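Local structure of SSO1986 (Sulfolobus solfataricus, 2X5Q) at residues I90-S103 and D113-K125. The protein belongs to the Cmr7 family and is a subunit of the CMR ribonucleoprotein complex, which serves CRISPR-based antiviral defence in this archaeon. Residues are numbered along the deposited sequence; the frame is centred on the assembly and turned at random.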
loop_
_atom_site.group_PDB
_atom_site.type_symbol
_atom_site.label_atom_id
_atom_site.label_comp_id
_atom_site.label_asym_id
_atom_site.label_seq_id
_atom_site.Cartn_x
_atom_site.Cartn_y
_atom_site.Cartn_z
ATOM N N ILE A 90 -12.960 -1.809 15.376
ATOM C CA ILE A 90 -12.168 -2.978 15.695
ATOM C C ILE A 90 -12.124 -3.077 17.222
ATOM O O ILE A 90 -11.621 -2.182 17.889
ATOM C CB ILE A 90 -10.762 -2.868 15.068
ATOM C CG1 ILE A 90 -10.895 -2.737 13.546
ATOM C CG2 ILE A 90 -9.914 -4.091 15.408
ATOM C CD1 ILE A 90 -9.648 -2.356 12.824
ATOM N N LEU A 91 -12.700 -4.144 17.772
ATOM C CA LEU A 91 -12.743 -4.356 19.225
ATOM C C LEU A 91 -11.529 -5.105 19.752
ATOM O O LEU A 91 -11.091 -4.876 20.876
ATOM C CB LEU A 91 -14.005 -5.118 19.642
ATOM C CG LEU A 91 -15.297 -4.312 19.805
ATOM C CD1 LEU A 91 -16.320 -5.139 20.577
ATOM C CD2 LEU A 91 -15.060 -2.997 20.512
ATOM N N LYS A 92 -11.006 -6.016 18.943
ATOM C CA LYS A 92 -9.797 -6.738 19.287
ATOM C C LYS A 92 -8.924 -6.780 18.047
ATOM O O LYS A 92 -9.407 -7.064 16.945
ATOM C CB LYS A 92 -10.125 -8.155 19.783
ATOM C CG LYS A 92 -8.914 -8.992 20.050
ATOM C CD LYS A 92 -9.279 -10.400 20.470
ATOM C CE LYS A 92 -9.647 -11.258 19.282
ATOM N NZ LYS A 92 -9.970 -12.640 19.707
ATOM N N GLY A 93 -7.645 -6.476 18.228
ATOM C CA GLY A 93 -6.706 -6.416 17.117
ATOM C C GLY A 93 -6.118 -5.029 16.937
ATOM O O GLY A 93 -6.635 -4.045 17.465
ATOM N N ASN A 94 -5.023 -4.970 16.185
ATOM C CA ASN A 94 -4.372 -3.719 15.849
ATOM C C ASN A 94 -5.155 -3.046 14.754
ATOM O O ASN A 94 -5.558 -3.703 13.792
ATOM C CB ASN A 94 -2.958 -3.967 15.336
ATOM C CG ASN A 94 -2.132 -4.738 16.292
ATOM O OD1 ASN A 94 -1.598 -5.800 15.946
ATOM N ND2 ASN A 94 -2.028 -4.239 17.529
ATOM N N HIS A 95 -5.371 -1.745 14.897
ATOM C CA HIS A 95 -6.102 -0.969 13.901
ATOM C C HIS A 95 -5.235 0.161 13.375
ATOM O O HIS A 95 -4.501 0.800 14.142
ATOM C CB HIS A 95 -7.406 -0.391 14.466
ATOM C CG HIS A 95 -7.231 0.391 15.719
ATOM N ND1 HIS A 95 -7.304 1.766 15.760
ATOM C CD2 HIS A 95 -6.988 -0.011 16.987
ATOM C CE1 HIS A 95 -7.107 2.177 17.000
ATOM N NE2 HIS A 95 -6.911 1.117 17.764
ATOM N N PHE A 96 -5.321 0.387 12.070
ATOM C CA PHE A 96 -4.707 1.530 11.435
ATOM C C PHE A 96 -5.849 2.394 10.905
ATOM O O PHE A 96 -6.743 1.908 10.226
ATOM C CB PHE A 96 -3.779 1.079 10.302
ATOM C CG PHE A 96 -3.074 2.214 9.624
ATOM C CD1 PHE A 96 -1.854 2.666 10.087
ATOM C CD2 PHE A 96 -3.655 2.855 8.534
ATOM C CE1 PHE A 96 -1.219 3.743 9.471
ATOM C CE2 PHE A 96 -3.025 3.923 7.918
ATOM C CZ PHE A 96 -1.806 4.358 8.381
ATOM N N LYS A 97 -5.839 3.670 11.249
ATOM C CA LYS A 97 -6.953 4.550 10.919
ATOM C C LYS A 97 -6.573 5.515 9.804
ATOM O O LYS A 97 -5.543 6.183 9.885
ATOM C CB LYS A 97 -7.379 5.330 12.159
ATOM C CG LYS A 97 -8.549 6.267 11.930
ATOM C CD LYS A 97 -8.972 6.991 13.210
ATOM C CE LYS A 97 -9.986 6.177 13.971
ATOM N NZ LYS A 97 -10.481 6.845 15.217
ATOM N N ILE A 98 -7.419 5.590 8.780
ATOM C CA ILE A 98 -7.304 6.597 7.739
ATOM C C ILE A 98 -8.324 7.690 8.035
ATOM O O ILE A 98 -9.518 7.405 8.073
ATOM C CB ILE A 98 -7.625 6.030 6.359
ATOM C CG1 ILE A 98 -6.583 4.993 5.935
ATOM C CG2 ILE A 98 -7.701 7.166 5.333
ATOM C CD1 ILE A 98 -6.729 3.638 6.592
ATOM N N ILE A 99 -7.865 8.926 8.201
ATOM C CA ILE A 99 -8.712 10.018 8.683
ATOM C C ILE A 99 -9.069 10.996 7.564
ATOM O O ILE A 99 -8.203 11.656 6.998
ATOM C CB ILE A 99 -8.036 10.802 9.843
ATOM C CG1 ILE A 99 -7.692 9.857 11.006
ATOM C CG2 ILE A 99 -8.931 11.924 10.323
ATOM C CD1 ILE A 99 -6.654 10.439 12.031
ATOM N N GLY A 100 -10.366 11.073 7.267
ATOM C CA GLY A 100 -10.904 12.064 6.348
ATOM C C GLY A 100 -10.388 11.981 4.921
ATOM O O GLY A 100 -10.213 12.997 4.274
ATOM N N ILE A 101 -10.161 10.780 4.413
ATOM C CA ILE A 101 -9.746 10.642 3.023
ATOM C C ILE A 101 -10.938 10.921 2.095
ATOM O O ILE A 101 -12.042 10.438 2.351
ATOM C CB ILE A 101 -9.170 9.254 2.717
ATOM C CG1 ILE A 101 -8.489 9.253 1.335
ATOM C CG2 ILE A 101 -10.263 8.178 2.801
ATOM C CD1 ILE A 101 -7.866 7.923 0.939
ATOM N N PRO A 102 -10.721 11.742 1.053
ATOM C CA PRO A 102 -11.705 11.910 -0.002
ATOM C C PRO A 102 -12.117 10.570 -0.567
ATOM O O PRO A 102 -11.252 9.747 -0.930
ATOM C CB PRO A 102 -10.959 12.749 -1.040
ATOM C CG PRO A 102 -10.014 13.552 -0.243
ATOM C CD PRO A 102 -9.557 12.621 0.840
ATOM N N SER A 103 -13.419 10.330 -0.604
ATOM C CA SER A 103 -13.927 9.039 -1.032
ATOM C C SER A 103 -13.552 8.757 -2.484
ATOM O O SER A 103 -13.376 7.595 -2.863
ATOM C CB SER A 103 -15.438 8.942 -0.838
ATOM O OG SER A 103 -16.123 9.965 -1.543
ATOM N N ASP A 113 -23.817 6.138 -4.814
ATOM C CA ASP A 113 -23.980 7.299 -3.944
ATOM C C ASP A 113 -22.847 7.382 -2.905
ATOM O O ASP A 113 -23.076 7.304 -1.699
ATOM C CB ASP A 113 -25.353 7.254 -3.266
ATOM C CG ASP A 113 -26.506 7.184 -4.271
ATOM O OD1 ASP A 113 -26.261 7.333 -5.489
ATOM O OD2 ASP A 113 -27.669 6.977 -3.844
ATOM N N VAL A 114 -21.622 7.501 -3.412
ATOM C CA VAL A 114 -20.426 7.710 -2.592
ATOM C C VAL A 114 -20.005 9.157 -2.759
ATOM O O VAL A 114 -20.001 9.704 -3.863
ATOM C CB VAL A 114 -19.270 6.758 -3.007
ATOM C CG1 VAL A 114 -17.886 7.371 -2.702
ATOM C CG2 VAL A 114 -19.416 5.412 -2.304
ATOM N N HIS A 115 -19.668 9.790 -1.653
ATOM C CA HIS A 115 -19.436 11.217 -1.659
ATOM C C HIS A 115 -18.751 11.617 -0.377
ATOM O O HIS A 115 -18.883 10.951 0.639
ATOM C CB HIS A 115 -20.778 11.948 -1.751
ATOM C CG HIS A 115 -21.756 11.523 -0.697
ATOM N ND1 HIS A 115 -22.061 12.305 0.398
ATOM C CD2 HIS A 115 -22.460 10.374 -0.547
ATOM C CE1 HIS A 115 -22.927 11.665 1.165
ATOM N NE2 HIS A 115 -23.190 10.494 0.610
ATOM N N GLY A 116 -18.039 12.725 -0.433
ATOM C CA GLY A 116 -17.463 13.313 0.749
ATOM C C GLY A 116 -16.295 12.520 1.280
ATOM O O GLY A 116 -15.732 11.653 0.599
ATOM N N ASN A 117 -15.955 12.825 2.523
ATOM C CA ASN A 117 -14.774 12.290 3.162
ATOM C C ASN A 117 -15.158 11.149 4.073
ATOM O O ASN A 117 -16.205 11.213 4.728
ATOM C CB ASN A 117 -14.092 13.395 3.962
ATOM C CG ASN A 117 -13.680 14.550 3.095
ATOM O OD1 ASN A 117 -13.106 14.356 2.035
ATOM N ND2 ASN A 117 -13.988 15.768 3.532
ATOM N N ILE A 118 -14.299 10.130 4.107
ATOM C CA ILE A 118 -14.486 8.934 4.909
ATOM C C ILE A 118 -13.314 8.766 5.872
ATOM O O ILE A 118 -12.163 8.925 5.477
ATOM C CB ILE A 118 -14.576 7.671 4.009
ATOM C CG1 ILE A 118 -15.785 7.790 3.061
ATOM C CG2 ILE A 118 -14.683 6.399 4.837
ATOM C CD1 ILE A 118 -16.115 6.534 2.320
ATOM N N THR A 119 -13.630 8.486 7.137
ATOM C CA THR A 119 -12.656 7.980 8.106
ATOM C C THR A 119 -12.942 6.492 8.321
ATOM O O THR A 119 -14.104 6.088 8.535
ATOM C CB THR A 119 -12.740 8.732 9.424
ATOM O OG1 THR A 119 -12.340 10.092 9.213
ATOM C CG2 THR A 119 -11.836 8.100 10.478
ATOM N N PHE A 120 -11.905 5.670 8.211
ATOM C CA PHE A 120 -12.073 4.232 8.392
ATOM C C PHE A 120 -10.825 3.572 8.952
ATOM O O PHE A 120 -9.709 4.076 8.781
ATOM C CB PHE A 120 -12.524 3.545 7.096
ATOM C CG PHE A 120 -11.449 3.403 6.056
ATOM C CD1 PHE A 120 -10.877 2.167 5.791
ATOM C CD2 PHE A 120 -11.050 4.493 5.298
ATOM C CE1 PHE A 120 -9.909 2.037 4.824
ATOM C CE2 PHE A 120 -10.099 4.364 4.327
ATOM C CZ PHE A 120 -9.509 3.132 4.093
ATOM N N SER A 121 -11.029 2.445 9.628
ATOM C CA SER A 121 -9.922 1.682 10.209
ATOM C C SER A 121 -9.796 0.279 9.592
ATOM O O SER A 121 -10.799 -0.347 9.263
ATOM C CB SER A 121 -10.113 1.574 11.719
ATOM O OG SER A 121 -10.016 2.850 12.324
ATOM N N LEU A 122 -8.550 -0.192 9.469
ATOM C CA LEU A 122 -8.198 -1.511 8.940
ATOM C C LEU A 122 -7.561 -2.339 10.043
ATOM O O LEU A 122 -6.765 -1.801 10.790
ATOM C CB LEU A 122 -7.130 -1.369 7.852
ATOM C CG LEU A 122 -7.402 -0.357 6.745
ATOM C CD1 LEU A 122 -6.120 -0.062 5.996
ATOM C CD2 LEU A 122 -8.509 -0.877 5.818
ATOM N N PRO A 123 -7.861 -3.655 10.107
ATOM C CA PRO A 123 -7.161 -4.584 11.003
ATOM C C PRO A 123 -5.818 -5.067 10.426
ATOM O O PRO A 123 -5.816 -5.869 9.491
ATOM C CB PRO A 123 -8.144 -5.751 11.122
ATOM C CG PRO A 123 -8.903 -5.744 9.833
ATOM C CD PRO A 123 -8.899 -4.342 9.311
ATOM N N ILE A 124 -4.699 -4.590 10.989
ATOM C CA ILE A 124 -3.349 -4.905 10.463
ATOM C C ILE A 124 -2.427 -5.650 11.435
ATOM O O ILE A 124 -2.639 -5.626 12.643
ATOM C CB ILE A 124 -2.606 -3.641 10.040
ATOM C CG1 ILE A 124 -2.507 -2.663 11.224
ATOM C CG2 ILE A 124 -3.300 -3.012 8.846
ATOM C CD1 ILE A 124 -1.293 -1.735 11.167
ATOM N N LYS A 125 -1.409 -6.308 10.889
ATOM C CA LYS A 125 -0.301 -6.876 11.672
ATOM C C LYS A 125 0.423 -7.933 10.856
ATOM O O LYS A 125 0.833 -7.657 9.722
ATOM C CB LYS A 125 -0.767 -7.472 13.008
ATOM C CG LYS A 125 0.301 -8.273 13.749
ATOM C CD LYS A 125 0.060 -8.274 15.249
ATOM C CE LYS A 125 0.967 -9.260 15.966
ATOM N NZ LYS A 125 1.102 -8.881 17.404
HETATM O O HOH W 1 -16.531 9.925 -4.048
#
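Ile-98 lies alongside Phe-120, both side chains pointing the same way, and lays its CD1 over one ring face, 4.1 Å from the ring centroid and 22° off the normal, a CH-pi contact. A Phe-120 chi1 of 74° places CG between the backbone N and the carbonyl carbon, bringing the ring close to Ile-98, whose CB meets CE2 at 3.6 Å; CG2 of Ile-101 comes to the ring edge. On this face of the sheet, shared with Leu-122, Ile-98 CD1 also touches Leu-122 CD1. The backbones beneath are paired antiparallel: Phe-96 with Leu-122 and Ile-98 with Phe-120 exchange two bonds each, Ile-98 N reaching Phe-120 O at 2.7 Å. The register shifts by one residue between Ile-98 and Ile-101, a beta bulge in which Gly-100 takes a positive phi; there Thr-119 OG1 accepts the Gly-100 N-H at 2.9 Å. Beyond it, Ile-118 N binds Ile-101 O almost straight (173°), whereas the return bond is weak. Gly-116 O is gripped twice by Ser-103, through N and through OG, the latter 2.8 Å away and on a lone pair in the carbonyl plane. On the face with Pro-123, Ile-90 CD1 packs against the Leu-122–Pro-123 peptide, while Lys-97 runs past Ser-121 to a salt bridge with Glu-10. Strand 11-15 pairs in parallel with 117-123, and Leu-57 and Leu-59 of strand 52-60 touch Phe-120 and Leu-122 respectively. Residues 97-99 form a parallel ladder with a strand of the second subunit. The arrangement is a bulged antiparallel strand pair within a mixed sheet that runs on into the second subunit, consistent with the proposed Cmr7 homodimer.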